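Local coordinates for protein putative tagatose-6-phosphate ketose/aldose isomerase (Escherichia coli, PDB 3C3J) that is a two-domain member of the SIS family, each domain having an alpha/beta fold built round a five-stranded parallel sheet, at residues I20-Q23 and P24-I28; T178-A181 and S182-V186; S242-K245 and V246-T250; F342-Y345 and A346-F349; A350-Q353 and S354-M357. All coordinates share one frame; numbering follows the deposited sequence.

Contact 1: I20-Q23 and P24-I28; sequences IRHQ and PRAWI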
loop_
_atom_site.group_PDB
_atom_site.type_symbol
_atom_site.label_atom_id
_atom_site.label_comp_id
_atom_site.label_asym_id
_atom_site.label_seq_id
_atom_site.Cartn_x
_atom_site.Cartn_y
_atom_site.Cartn_z
ATOM N N ILE A 20 22.907 -11.451 -5.292
ATOM C CA ILE A 20 22.174 -12.182 -4.262
ATOM C C ILE A 20 23.155 -12.831 -3.295
ATOM O O ILE A 20 23.044 -12.682 -2.071
ATOM C CB ILE A 20 21.238 -13.255 -4.845
ATOM C CG1 ILE A 20 20.091 -12.603 -5.614
ATOM C CG2 ILE A 20 20.698 -14.147 -3.719
ATOM C CD1 ILE A 20 19.350 -13.572 -6.549
ATOM N N ARG A 21 24.154 -13.525 -3.838
ATOM C CA ARG A 21 25.062 -14.301 -2.990
ATOM C C ARG A 21 25.986 -13.453 -2.104
ATOM O O ARG A 21 26.373 -13.921 -1.035
ATOM C CB ARG A 21 25.879 -15.267 -3.834
ATOM C CG ARG A 21 25.052 -16.368 -4.445
ATOM C CD ARG A 21 25.948 -17.335 -5.184
ATOM N NE ARG A 21 25.250 -18.487 -5.769
ATOM C CZ ARG A 21 24.853 -19.555 -5.079
ATOM N NH1 ARG A 21 24.998 -19.605 -3.771
ATOM N NH2 ARG A 21 24.269 -20.573 -5.702
ATOM N N HIS A 22 26.355 -12.241 -2.532
ATOM C CA HIS A 22 27.231 -11.376 -1.722
ATOM C C HIS A 22 26.524 -10.538 -0.644
ATOM O O HIS A 22 27.153 -9.725 0.039
ATOM C CB HIS A 22 28.208 -10.546 -2.593
ATOM C CG HIS A 22 27.614 -9.386 -3.343
ATOM N ND1 HIS A 22 26.578 -8.608 -2.874
ATOM C CD2 HIS A 22 27.991 -8.828 -4.520
ATOM C CE1 HIS A 22 26.340 -7.632 -3.736
ATOM N NE2 HIS A 22 27.178 -7.750 -4.748
ATOM N N GLN A 23 25.228 -10.773 -0.457
ATOM C CA GLN A 23 24.446 -10.024 0.533
ATOM C C GLN A 23 24.908 -10.151 1.996
ATOM O O GLN A 23 25.200 -9.114 2.620
ATOM C CB GLN A 23 22.979 -10.359 0.381
ATOM C CG GLN A 23 22.350 -9.573 -0.759
ATOM C CD GLN A 23 20.920 -9.997 -1.004
ATOM O OE1 GLN A 23 20.649 -11.178 -1.297
ATOM N NE2 GLN A 23 19.992 -9.062 -0.862
ATOM N N PRO A 24 25.002 -11.389 2.543
ATOM C CA PRO A 24 25.449 -11.498 3.943
ATOM C C PRO A 24 26.772 -10.751 4.215
ATOM O O PRO A 24 26.878 -9.999 5.186
ATOM C CB PRO A 24 25.559 -13.028 4.156
ATOM C CG PRO A 24 24.668 -13.589 3.189
ATOM C CD PRO A 24 24.700 -12.721 1.992
ATOM N N ARG A 25 27.725 -10.870 3.303
ATOM C CA ARG A 25 29.001 -10.213 3.466
ATOM C C ARG A 25 28.859 -8.704 3.387
ATOM O O ARG A 25 29.474 -7.977 4.160
ATOM C CB ARG A 25 29.966 -10.685 2.381
ATOM C CG ARG A 25 31.376 -10.175 2.527
ATOM C CD ARG A 25 32.269 -10.905 1.609
ATOM N NE ARG A 25 31.862 -10.647 0.231
ATOM C CZ ARG A 25 32.412 -11.217 -0.828
ATOM N NH1 ARG A 25 33.375 -12.098 -0.680
ATOM N NH2 ARG A 25 31.989 -10.901 -2.034
ATOM N N ALA A 26 28.043 -8.244 2.442
ATOM C CA ALA A 26 27.801 -6.802 2.273
ATOM C C ALA A 26 27.129 -6.184 3.514
ATOM O O ALA A 26 27.465 -5.058 3.924
ATOM C CB ALA A 26 26.976 -6.544 0.995
ATOM N N TRP A 27 26.209 -6.924 4.128
ATOM C CA TRP A 27 25.486 -6.430 5.306
ATOM C C TRP A 27 26.454 -6.112 6.438
ATOM O O TRP A 27 26.410 -5.036 7.028
ATOM C CB TRP A 27 24.450 -7.451 5.768
ATOM C CG TRP A 27 23.414 -7.762 4.742
ATOM C CD1 TRP A 27 23.104 -7.006 3.638
ATOM C CD2 TRP A 27 22.530 -8.874 4.726
ATOM N NE1 TRP A 27 22.117 -7.584 2.940
ATOM C CE2 TRP A 27 21.738 -8.747 3.567
ATOM C CE3 TRP A 27 22.339 -9.983 5.561
ATOM C CZ2 TRP A 27 20.750 -9.678 3.225
ATOM C CZ3 TRP A 27 21.347 -10.926 5.213
ATOM C CH2 TRP A 27 20.569 -10.758 4.072
ATOM N N ILE A 28 27.363 -7.038 6.704
ATOM C CA ILE A 28 28.311 -6.890 7.805
ATOM C C ILE A 28 29.369 -5.814 7.493
ATOM O O ILE A 28 29.735 -5.055 8.368
ATOM C CB ILE A 28 28.898 -8.264 8.220
ATOM C CG1 ILE A 28 27.766 -9.188 8.649
ATOM C CG2 ILE A 28 29.854 -8.104 9.384
ATOM C CD1 ILE A 28 26.756 -8.526 9.608
HETATM O O HOH W 1 27.954 -13.069 1.183
HETATM O O HOH W 2 29.920 -8.625 -0.422
#

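Contact 2: T178-A181 and S182-V186; sequences TMMA and SCLAV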
loop_
_atom_site.group_PDB
_atom_site.type_symbol
_atom_site.label_atom_id
_atom_site.label_comp_id
_atom_site.label_asym_id
_atom_site.label_seq_id
_atom_site.Cartn_x
_atom_site.Cartn_y
_atom_site.Cartn_z
ATOM N N THR A 178 20.969 -4.152 1.847
ATOM C CA THR A 178 22.038 -3.490 2.588
ATOM C C THR A 178 21.596 -2.114 3.099
ATOM O O THR A 178 21.877 -1.743 4.252
ATOM C CB THR A 178 23.380 -3.447 1.787
ATOM O OG1 THR A 178 23.685 -4.768 1.301
ATOM C CG2 THR A 178 24.526 -2.945 2.696
HETATM N N MSE A 179 20.836 -1.392 2.280
HETATM C CA MSE A 179 20.253 -0.126 2.707
HETATM C C MSE A 179 19.303 -0.325 3.879
HETATM O O MSE A 179 19.335 0.461 4.820
HETATM C CB MSE A 179 19.543 0.580 1.539
HETATM C CG MSE A 179 20.533 1.164 0.536
HETATM SE SE MSE A 179 19.703 2.257 -0.879
HETATM C CE MSE A 179 18.419 0.995 -1.524
HETATM N N MSE A 180 18.492 -1.386 3.828
HETATM C CA MSE A 180 17.553 -1.678 4.885
HETATM C C MSE A 180 18.239 -1.985 6.222
HETATM O O MSE A 180 17.860 -1.451 7.263
HETATM C CB MSE A 180 16.632 -2.834 4.499
HETATM C CG MSE A 180 15.570 -3.090 5.547
HETATM SE SE MSE A 180 14.024 -4.011 4.796
HETATM C CE MSE A 180 14.920 -5.637 4.060
ATOM N N ALA A 181 19.236 -2.861 6.181
ATOM C CA ALA A 181 20.028 -3.217 7.368
ATOM C C ALA A 181 20.744 -1.998 7.925
ATOM O O ALA A 181 20.807 -1.813 9.142
ATOM C CB ALA A 181 21.042 -4.303 7.025
ATOM N N SER A 182 21.266 -1.157 7.031
ATOM C CA SER A 182 21.948 0.074 7.460
ATOM C C SER A 182 20.996 1.032 8.197
ATOM O O SER A 182 21.337 1.548 9.265
ATOM C CB SER A 182 22.623 0.776 6.284
ATOM O OG SER A 182 23.485 -0.135 5.611
ATOM N N CYS A 183 19.817 1.259 7.629
ATOM C CA CYS A 183 18.823 2.130 8.250
ATOM C C CYS A 183 18.421 1.632 9.642
ATOM O O CYS A 183 18.410 2.404 10.583
ATOM C CB CYS A 183 17.581 2.292 7.372
ATOM S SG CYS A 183 16.496 3.638 7.948
ATOM N N LEU A 184 18.158 0.334 9.770
ATOM C CA LEU A 184 17.853 -0.261 11.063
ATOM C C LEU A 184 19.009 -0.021 12.053
ATOM O O LEU A 184 18.774 0.383 13.199
ATOM C CB LEU A 184 17.577 -1.754 10.892
ATOM C CG LEU A 184 16.268 -2.186 10.240
ATOM C CD1 LEU A 184 16.337 -3.705 9.917
ATOM C CD2 LEU A 184 15.024 -1.886 11.123
ATOM N N ALA A 185 20.250 -0.202 11.591
ATOM C CA ALA A 185 21.431 -0.066 12.446
ATOM C C ALA A 185 21.656 1.359 12.872
ATOM O O ALA A 185 22.128 1.596 13.971
ATOM C CB ALA A 185 22.677 -0.606 11.770
ATOM N N VAL A 186 21.314 2.311 12.008
ATOM C CA VAL A 186 21.480 3.721 12.336
ATOM C C VAL A 186 20.552 4.093 13.478
ATOM O O VAL A 186 20.989 4.724 14.438
ATOM C CB VAL A 186 21.215 4.653 11.117
ATOM C CG1 VAL A 186 21.005 6.126 11.587
ATOM C CG2 VAL A 186 22.402 4.548 10.083
#

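Contact 3: S242-K245 and V246-T250; sequences SALK and VLELT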
loop_
_atom_site.group_PDB
_atom_site.type_symbol
_atom_site.label_atom_id
_atom_site.label_comp_id
_atom_site.label_asym_id
_atom_site.label_seq_id
_atom_site.Cartn_x
_atom_site.Cartn_y
_atom_site.Cartn_z
ATOM N N SER A 242 8.909 -9.076 -2.964
ATOM C CA SER A 242 8.938 -10.419 -3.515
ATOM C C SER A 242 8.085 -10.516 -4.769
ATOM O O SER A 242 8.517 -11.077 -5.776
ATOM C CB SER A 242 8.478 -11.429 -2.470
ATOM O OG SER A 242 9.357 -11.461 -1.368
ATOM N N ALA A 243 6.886 -9.953 -4.716
ATOM C CA ALA A 243 5.996 -9.954 -5.873
ATOM C C ALA A 243 6.633 -9.157 -7.019
ATOM O O ALA A 243 6.634 -9.611 -8.146
ATOM C CB ALA A 243 4.615 -9.417 -5.494
ATOM N N LEU A 244 7.187 -7.974 -6.728
ATOM C CA LEU A 244 7.751 -7.149 -7.790
ATOM C C LEU A 244 8.945 -7.850 -8.476
ATOM O O LEU A 244 9.105 -7.762 -9.701
ATOM C CB LEU A 244 8.181 -5.788 -7.250
ATOM C CG LEU A 244 8.684 -4.835 -8.337
ATOM C CD1 LEU A 244 7.629 -4.655 -9.448
ATOM C CD2 LEU A 244 9.109 -3.512 -7.701
ATOM N N LYS A 245 9.778 -8.541 -7.704
ATOM C CA LYS A 245 10.904 -9.277 -8.280
ATOM C C LYS A 245 10.457 -10.294 -9.336
ATOM O O LYS A 245 11.040 -10.352 -10.415
ATOM C CB LYS A 245 11.727 -9.997 -7.206
ATOM C CG LYS A 245 12.714 -9.127 -6.497
ATOM C CD LYS A 245 13.813 -8.742 -7.436
ATOM C CE LYS A 245 14.538 -7.536 -6.948
ATOM N NZ LYS A 245 13.730 -6.274 -6.843
ATOM N N VAL A 246 9.429 -11.075 -9.012
ATOM C CA VAL A 246 8.841 -12.069 -9.936
ATOM C C VAL A 246 8.353 -11.415 -11.196
ATOM O O VAL A 246 8.571 -11.890 -12.315
ATOM C CB VAL A 246 7.550 -12.700 -9.324
ATOM C CG1 VAL A 246 6.667 -13.381 -10.427
ATOM C CG2 VAL A 246 7.914 -13.625 -8.243
ATOM N N LEU A 247 7.655 -10.314 -11.000
ATOM C CA LEU A 247 7.061 -9.600 -12.092
ATOM C C LEU A 247 8.160 -9.056 -13.005
ATOM O O LEU A 247 8.124 -9.283 -14.208
ATOM C CB LEU A 247 6.184 -8.498 -11.546
ATOM C CG LEU A 247 5.141 -7.953 -12.468
ATOM C CD1 LEU A 247 3.999 -8.954 -12.719
ATOM C CD2 LEU A 247 4.649 -6.646 -11.801
ATOM N N GLU A 248 9.152 -8.393 -12.417
ATOM C CA GLU A 248 10.266 -7.815 -13.171
ATOM C C GLU A 248 11.028 -8.880 -13.956
ATOM O O GLU A 248 11.227 -8.770 -15.180
ATOM C CB GLU A 248 11.262 -7.166 -12.212
ATOM C CG GLU A 248 10.814 -5.879 -11.675
ATOM C CD GLU A 248 11.807 -5.263 -10.739
ATOM O OE1 GLU A 248 12.614 -5.977 -10.094
ATOM O OE2 GLU A 248 11.758 -4.029 -10.628
ATOM N N LEU A 249 11.490 -9.895 -13.239
ATOM C CA LEU A 249 12.440 -10.838 -13.828
ATOM C C LEU A 249 11.774 -11.780 -14.848
ATOM O O LEU A 249 12.452 -12.312 -15.751
ATOM C CB LEU A 249 13.185 -11.598 -12.729
ATOM C CG LEU A 249 14.124 -10.728 -11.882
ATOM C CD1 LEU A 249 14.848 -11.560 -10.861
ATOM C CD2 LEU A 249 15.137 -9.926 -12.735
ATOM N N THR A 250 10.458 -11.968 -14.726
ATOM C CA THR A 250 9.717 -12.747 -15.736
ATOM C C THR A 250 9.095 -11.892 -16.837
ATOM O O THR A 250 8.285 -12.400 -17.627
ATOM C CB THR A 250 8.628 -13.637 -15.124
ATOM O OG1 THR A 250 7.529 -12.847 -14.640
ATOM C CG2 THR A 250 9.204 -14.579 -14.027
HETATM O O HOH W 3 14.064 -3.802 -8.236
#

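Contact 4: F342-Y345 and A346-F349; sequences FLMY and AQTF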
loop_
_atom_site.group_PDB
_atom_site.type_symbol
_atom_site.label_atom_id
_atom_site.label_comp_id
_atom_site.label_asym_id
_atom_site.label_seq_id
_atom_site.Cartn_x
_atom_site.Cartn_y
_atom_site.Cartn_z
ATOM N N PHE A 342 13.290 -14.153 4.400
ATOM C CA PHE A 342 12.243 -14.385 3.393
ATOM C C PHE A 342 12.683 -13.897 2.018
ATOM O O PHE A 342 12.459 -14.578 1.016
ATOM C CB PHE A 342 10.937 -13.708 3.789
ATOM C CG PHE A 342 10.318 -14.258 5.055
ATOM C CD1 PHE A 342 10.033 -15.614 5.177
ATOM C CD2 PHE A 342 10.012 -13.419 6.110
ATOM C CE1 PHE A 342 9.459 -16.120 6.348
ATOM C CE2 PHE A 342 9.434 -13.906 7.279
ATOM C CZ PHE A 342 9.156 -15.270 7.397
ATOM N N LEU A 343 13.319 -12.731 1.975
ATOM C CA LEU A 343 13.800 -12.170 0.732
ATOM C C LEU A 343 14.804 -13.074 -0.003
ATOM O O LEU A 343 14.803 -13.104 -1.224
ATOM C CB LEU A 343 14.378 -10.753 0.956
ATOM C CG LEU A 343 13.286 -9.689 1.128
ATOM C CD1 LEU A 343 13.913 -8.346 1.488
ATOM C CD2 LEU A 343 12.328 -9.554 -0.093
HETATM N N MSE A 344 15.632 -13.806 0.738
HETATM C CA MSE A 344 16.569 -14.764 0.122
HETATM C C MSE A 344 15.819 -15.751 -0.772
HETATM O O MSE A 344 16.250 -15.999 -1.910
HETATM C CB MSE A 344 17.376 -15.539 1.185
HETATM C CG MSE A 344 18.226 -14.677 2.113
HETATM SE SE MSE A 344 19.567 -13.532 1.155
HETATM C CE MSE A 344 18.506 -11.829 1.046
ATOM N N TYR A 345 14.699 -16.284 -0.281
ATOM C CA TYR A 345 13.883 -17.215 -1.065
ATOM C C TYR A 345 13.221 -16.508 -2.249
ATOM O O TYR A 345 13.285 -17.018 -3.359
ATOM C CB TYR A 345 12.839 -17.942 -0.207
ATOM C CG TYR A 345 13.440 -18.797 0.883
ATOM C CD1 TYR A 345 13.918 -20.075 0.613
ATOM C CD2 TYR A 345 13.514 -18.327 2.196
ATOM C CE1 TYR A 345 14.489 -20.849 1.620
ATOM C CE2 TYR A 345 14.073 -19.082 3.198
ATOM C CZ TYR A 345 14.552 -20.348 2.909
ATOM O OH TYR A 345 15.098 -21.099 3.915
ATOM N N ALA A 346 12.607 -15.337 -2.012
ATOM C CA ALA A 346 11.926 -14.593 -3.061
ATOM C C ALA A 346 12.859 -14.161 -4.212
ATOM O O ALA A 346 12.493 -14.241 -5.405
ATOM C CB ALA A 346 11.222 -13.363 -2.455
ATOM N N GLN A 347 14.056 -13.692 -3.861
ATOM C CA GLN A 347 15.014 -13.232 -4.881
ATOM C C GLN A 347 15.486 -14.388 -5.758
ATOM O O GLN A 347 15.520 -14.292 -6.996
ATOM C CB GLN A 347 16.222 -12.569 -4.234
ATOM C CG GLN A 347 15.955 -11.259 -3.500
ATOM C CD GLN A 347 17.162 -10.846 -2.652
ATOM O OE1 GLN A 347 18.020 -11.682 -2.347
ATOM N NE2 GLN A 347 17.213 -9.584 -2.238
ATOM N N THR A 348 15.864 -15.467 -5.099
ATOM C CA THR A 348 16.420 -16.624 -5.791
ATOM C C THR A 348 15.309 -17.296 -6.578
ATOM O O THR A 348 15.536 -17.677 -7.708
ATOM C CB THR A 348 17.149 -17.582 -4.818
ATOM O OG1 THR A 348 16.232 -18.059 -3.824
ATOM C CG2 THR A 348 18.289 -16.853 -4.113
ATOM N N PHE A 349 14.094 -17.377 -6.040
ATOM C CA PHE A 349 12.953 -17.871 -6.840
ATOM C C PHE A 349 12.751 -17.098 -8.152
ATOM O O PHE A 349 12.656 -17.684 -9.240
ATOM C CB PHE A 349 11.659 -17.835 -6.027
ATOM C CG PHE A 349 10.465 -18.306 -6.785
ATOM C CD1 PHE A 349 10.383 -19.621 -7.216
ATOM C CD2 PHE A 349 9.408 -17.460 -7.061
ATOM C CE1 PHE A 349 9.268 -20.078 -7.911
ATOM C CE2 PHE A 349 8.306 -17.927 -7.757
ATOM C CZ PHE A 349 8.247 -19.243 -8.173
#

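Contact 5: A350-Q353 and S354-M357; sequences ALMQ and SLHM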
loop_
_atom_site.group_PDB
_atom_site.type_symbol
_atom_site.label_atom_id
_atom_site.label_comp_id
_atom_site.label_asym_id
_atom_site.label_seq_id
_atom_site.Cartn_x
_atom_site.Cartn_y
_atom_site.Cartn_z
ATOM N N ALA A 350 12.679 -15.769 -8.050
ATOM C CA ALA A 350 12.475 -14.929 -9.214
ATOM C C ALA A 350 13.587 -15.087 -10.269
ATOM O O ALA A 350 13.305 -15.169 -11.471
ATOM C CB ALA A 350 12.315 -13.442 -8.762
ATOM N N LEU A 351 14.837 -15.146 -9.816
ATOM C CA LEU A 351 15.982 -15.307 -10.715
ATOM C C LEU A 351 15.848 -16.613 -11.524
ATOM O O LEU A 351 16.032 -16.607 -12.750
ATOM C CB LEU A 351 17.282 -15.282 -9.913
ATOM C CG LEU A 351 18.588 -15.620 -10.647
ATOM C CD1 LEU A 351 18.949 -14.595 -11.730
ATOM C CD2 LEU A 351 19.712 -15.864 -9.667
HETATM N N MSE A 352 15.494 -17.712 -10.845
HETATM C CA MSE A 352 15.397 -19.033 -11.482
HETATM C C MSE A 352 14.142 -19.217 -12.337
HETATM O O MSE A 352 14.181 -19.919 -13.355
HETATM C CB MSE A 352 15.532 -20.146 -10.440
HETATM C CG MSE A 352 16.825 -20.090 -9.630
HETATM SE SE MSE A 352 18.520 -19.804 -10.697
HETATM C CE MSE A 352 18.175 -18.224 -11.759
ATOM N N GLN A 353 13.044 -18.578 -11.960
ATOM C CA GLN A 353 11.894 -18.513 -12.851
ATOM C C GLN A 353 12.266 -17.801 -14.158
ATOM O O GLN A 353 11.890 -18.245 -15.240
ATOM C CB GLN A 353 10.723 -17.788 -12.176
ATOM C CG GLN A 353 10.088 -18.566 -11.026
ATOM C CD GLN A 353 9.430 -19.853 -11.482
ATOM O OE1 GLN A 353 9.908 -20.954 -11.185
ATOM N NE2 GLN A 353 8.357 -19.722 -12.234
ATOM N N SER A 354 13.002 -16.698 -14.045
ATOM C CA SER A 354 13.421 -15.901 -15.194
ATOM C C SER A 354 14.283 -16.742 -16.126
ATOM O O SER A 354 14.052 -16.799 -17.341
ATOM C CB SER A 354 14.223 -14.691 -14.707
ATOM O OG SER A 354 14.646 -13.851 -15.767
ATOM N N LEU A 355 15.284 -17.396 -15.553
ATOM C CA LEU A 355 16.190 -18.212 -16.346
ATOM C C LEU A 355 15.468 -19.401 -16.961
ATOM O O LEU A 355 15.687 -19.722 -18.140
ATOM C CB LEU A 355 17.358 -18.679 -15.487
ATOM C CG LEU A 355 18.362 -17.567 -15.203
ATOM C CD1 LEU A 355 19.385 -18.015 -14.193
ATOM C CD2 LEU A 355 19.029 -17.101 -16.506
ATOM N N HIS A 356 14.603 -20.045 -16.177
ATOM C CA HIS A 356 13.840 -21.215 -16.639
ATOM C C HIS A 356 12.978 -20.915 -17.862
ATOM O O HIS A 356 12.799 -21.768 -18.737
ATOM C CB HIS A 356 12.968 -21.750 -15.513
ATOM C CG HIS A 356 12.212 -22.986 -15.870
ATOM N ND1 HIS A 356 12.783 -24.240 -15.834
ATOM C CD2 HIS A 356 10.928 -23.166 -16.260
ATOM C CE1 HIS A 356 11.883 -25.142 -16.193
ATOM N NE2 HIS A 356 10.752 -24.515 -16.462
HETATM N N MSE A 357 12.439 -19.707 -17.935
HETATM C CA MSE A 357 11.637 -19.333 -19.090
HETATM C C MSE A 357 12.470 -18.743 -20.235
HETATM O O MSE A 357 11.907 -18.208 -21.187
HETATM C CB MSE A 357 10.564 -18.335 -18.672
HETATM C CG MSE A 357 11.107 -16.965 -18.339
HETATM SE SE MSE A 357 9.660 -15.666 -18.069
HETATM C CE MSE A 357 9.054 -15.529 -19.960
#

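Contact 1: I20-Q23 and P24-I28
Trp27 lays one face of its indole over the carbonyl oxygen of Gln23, which sits 3.0 Å above the ring plane and is offset toward the rim. The same oxygen accepts the backbone N-H of Trp27 (Trp27 N to Gln23 O, 2.8 Å), with a C=O...donor angle of 172°. A chi1 of -60° sets Trp27 CG beside its own backbone N and so folds the ring back along the helix, where CZ2 packs against Gln23 CB at 3.7 Å. Beyond the pair the fit stays close, since Trp27 NE1 bonds to Thr177 OG1 and Phe340 meets the indole edge-to-face. His22 occupies the N-cap position of helix 23-49, just past the end of helix 15-21, and its carbonyl takes the first-turn bond from Ala26 N (His22 O to Ala26 N, 3.0 Å). Around Arg25, which is partly exposed, the contact is wetter and looser. One water joins Arg21 O to Arg25 N. A second lies at the guanidinium edge, in its plane, and links Arg25 NE (2.9 Å from the water) to His22 O. Arg25 NH2 approaches His22 CB obliquely, at 3.8 Å.

Contact 2: T178-A181 and S182-V186
Ser182 turns its hydroxyl back onto the preceding turn of the helix and donates to the carbonyl of Thr178, OG to O 2.6 Å. That oxygen also accepts the backbone N-H of Ser182 (Ser182 N to Thr178 O, 2.9 Å). The two donors come from opposite faces of the carbonyl plane: OG stands 36° out of it, and N is tilted from it by 25°. Two bonds therefore grip one buried acceptor. The serine torsion makes this possible, because chi1 of -54° puts OG beside its own backbone N, on the side of the earlier turn. Around this pair run the plain i to i+4 bonds of helix 174-187, including Cys183 N to Met179 O at 3.0 Å and Leu184 N to Met180 O at 3.1 Å. One turn along the helix, Ala185 CB rests 3.4 Å from Ala181 O. On another face, Met180, modelled as selenomethionine, holds CG at 4.5 Å from Leu184 CD1, a light apolar touch. The helix belongs to the first SIS domain and is buried among several neighbours: helix 23-49 lies against Thr178, helix 63-79 receives Met179, Met180 and Leu184, and Phe340 of helix 335-356 packs on Met180, Ala181 and Leu184. In the second shell, Ser182 OG is also hydrogen-bonded to Ser30 OG of helix 23-49, tying the hydroxyl to that helix as well as to its own. Thr178 OG1 bonds to Ser174 O, one turn earlier, while its methyl CG2 lies 4.2 Å from Ser182 OG.

Contact 3: S242-K245 and V246-T250
Lys245 and Glu248, three residues apart on helix 235-249, form a salt bridge inside the beta-alpha-beta unit of the second SIS domain, where this helix connects strands 226-231 and 255-259. The bridge is a weak one, with Lys245 NZ 3.5 Å from Glu248 OE1. A water bridges the same two groups, accepting from Lys245 NZ at 2.9 Å and donating to Glu248 OE1 at 3.2 Å. The lysine chain reaches the carboxylate by bending at chi2 (-69°) and again at chi4, so that it curls across the helix surface toward Glu248; its CD and CE each lie about 4.0 Å from OE1. Lys245 NZ also bridges to Glu241 OE2, and the ammonium thus stands between two acids on one helix. Glu248 is extended beyond CG, and its carboxylate passes obliquely over Leu244, whose CG is 3.9 Å from OE2. The base of the acid is tight as well, because Glu248 CG lies 3.2 Å from Leu244 O, the carbonyl that accepts the bond from Glu248 N. Outside these residues, Leu244 packs on Thr63 and Phe66 of helix 63-79 and on His266 of the second subunit, while Glu248 touches Gly267 of that subunit. At the end of the helix Thr250 leaves helical geometry and gives Val246 O two bonds from opposite faces of the carbonyl plane, one from its backbone N and one from OG1 at 2.7 Å.

Contact 4: F342-Y345 and A346-F349
The Thr348 hydroxyl faces the backbone carbonyl of Met344 on the middle turns of helix 335-356. Among the hydrogen bonds, Thr348 OG1 lies 2.8 Å from Met344 O and 3.2 Å from Tyr345 O. Its single proton can serve either carbonyl, and the positions do not settle which. A chi1 of 60° puts this hydroxyl between the backbone N and the carbonyl carbon of its own residue, which is what brings it within reach of both. The backbone bond to the same Met344 O is long, Thr348 N standing 3.3 Å away and tilted 33° from the carbonyl plane, whereas Gln347 N meets Leu343 O at 2.8 Å. The packing contacts are of another sort. Met344, a selenomethionine bent at chi2 and chi3, lies beside Gln347 with the two chains pointing the same way, and its methyl CE comes 4.1 Å from Gln347 CD. Closer to the backbone, Gln347 CG sits 3.1 Å from Leu343 O and Phe349 CB 3.2 Å from Tyr345 O. Ring contacts lead out of the segments: Phe342 stacks on Phe281, and the ring of Phe349 meets Phe219 with planes at about 45°. Apolar touches join Met344 and Tyr345 to Ile207 of helix 198-210. All eight residues are buried. The chemistry implies that helix carbonyls serve both the backbone N-H groups and the Thr348 hydroxyl, so that Thr348 can sit among apolar neighbours such as Leu208, Leu211 and Val218 with its oxygen turned to the backbone.

Contact 5: A350-Q353 and S354-M357
The first torsions of Leu351 (172°) and Leu355 (-74°) bring their CD1 methyls to 4.2 Å across one helical turn: Leu351 CG goes to the side of its carbonyl carbon, while Leu355 CG swings back beside its own N. Met352, a selenomethionine bent at chi2 and chi3, runs alongside Leu355 and points the same way. Met352 CE and Leu355 CD1 are modelled too near each other, so the placing of both is doubtful and the approach of the two leucines is approximate. Helical bonds run underneath, Leu355 N to Leu351 O at 3.0 Å and His356 N to Met352 O at 2.9 Å. His356 CB presses against that same Met352 O at 3.1 Å, and the imidazole goes on outward to stack with Tyr221. On another side of the turn Ser354 packs CB 3.3 Å from Leu351 O, and its hydroxyl is bonded to Leu249 O of helix 235-249. Met357, whose chi1 is 71°, lets CG lie 3.4 Å from Gln353 O, the carbonyl that also accepts its backbone N-H. Ala350, Leu351, Met352 and Ser354 are buried, Gln353 and Leu355 partly exposed, and the last two residues, His356 and Met357, exposed. Met357 is the first residue to leave helical geometry, and the arrangement is that of the C-terminal turn of helix 335-356, the last helix of the second SIS domain.

How the contacts relate
All five contacts are local, four within single helices and contact 1 at the junction of two, and they come in order along the chain. Contact 1 joins helices 15-21 and 23-49, contact 2 is on helix 174-187 in the first SIS domain, and contacts 3, 4 and 5 are in the second. Contacts 4 and 5 share helix 335-356, their centres about 12 Å apart; that helix packs on helix 235-249 of contact 3, whose centre is about 11 Å from that of contact 4 and about 10 Å from that of contact 5. Contact 1 touches contacts 2, 4 and 5, and contact 2 meets contact 4 through Met180 and Leu343. The centres of contacts 2 and 5 are about 29 Å apart. N-terminal helices and helix 335-356 thus tie the two domains together.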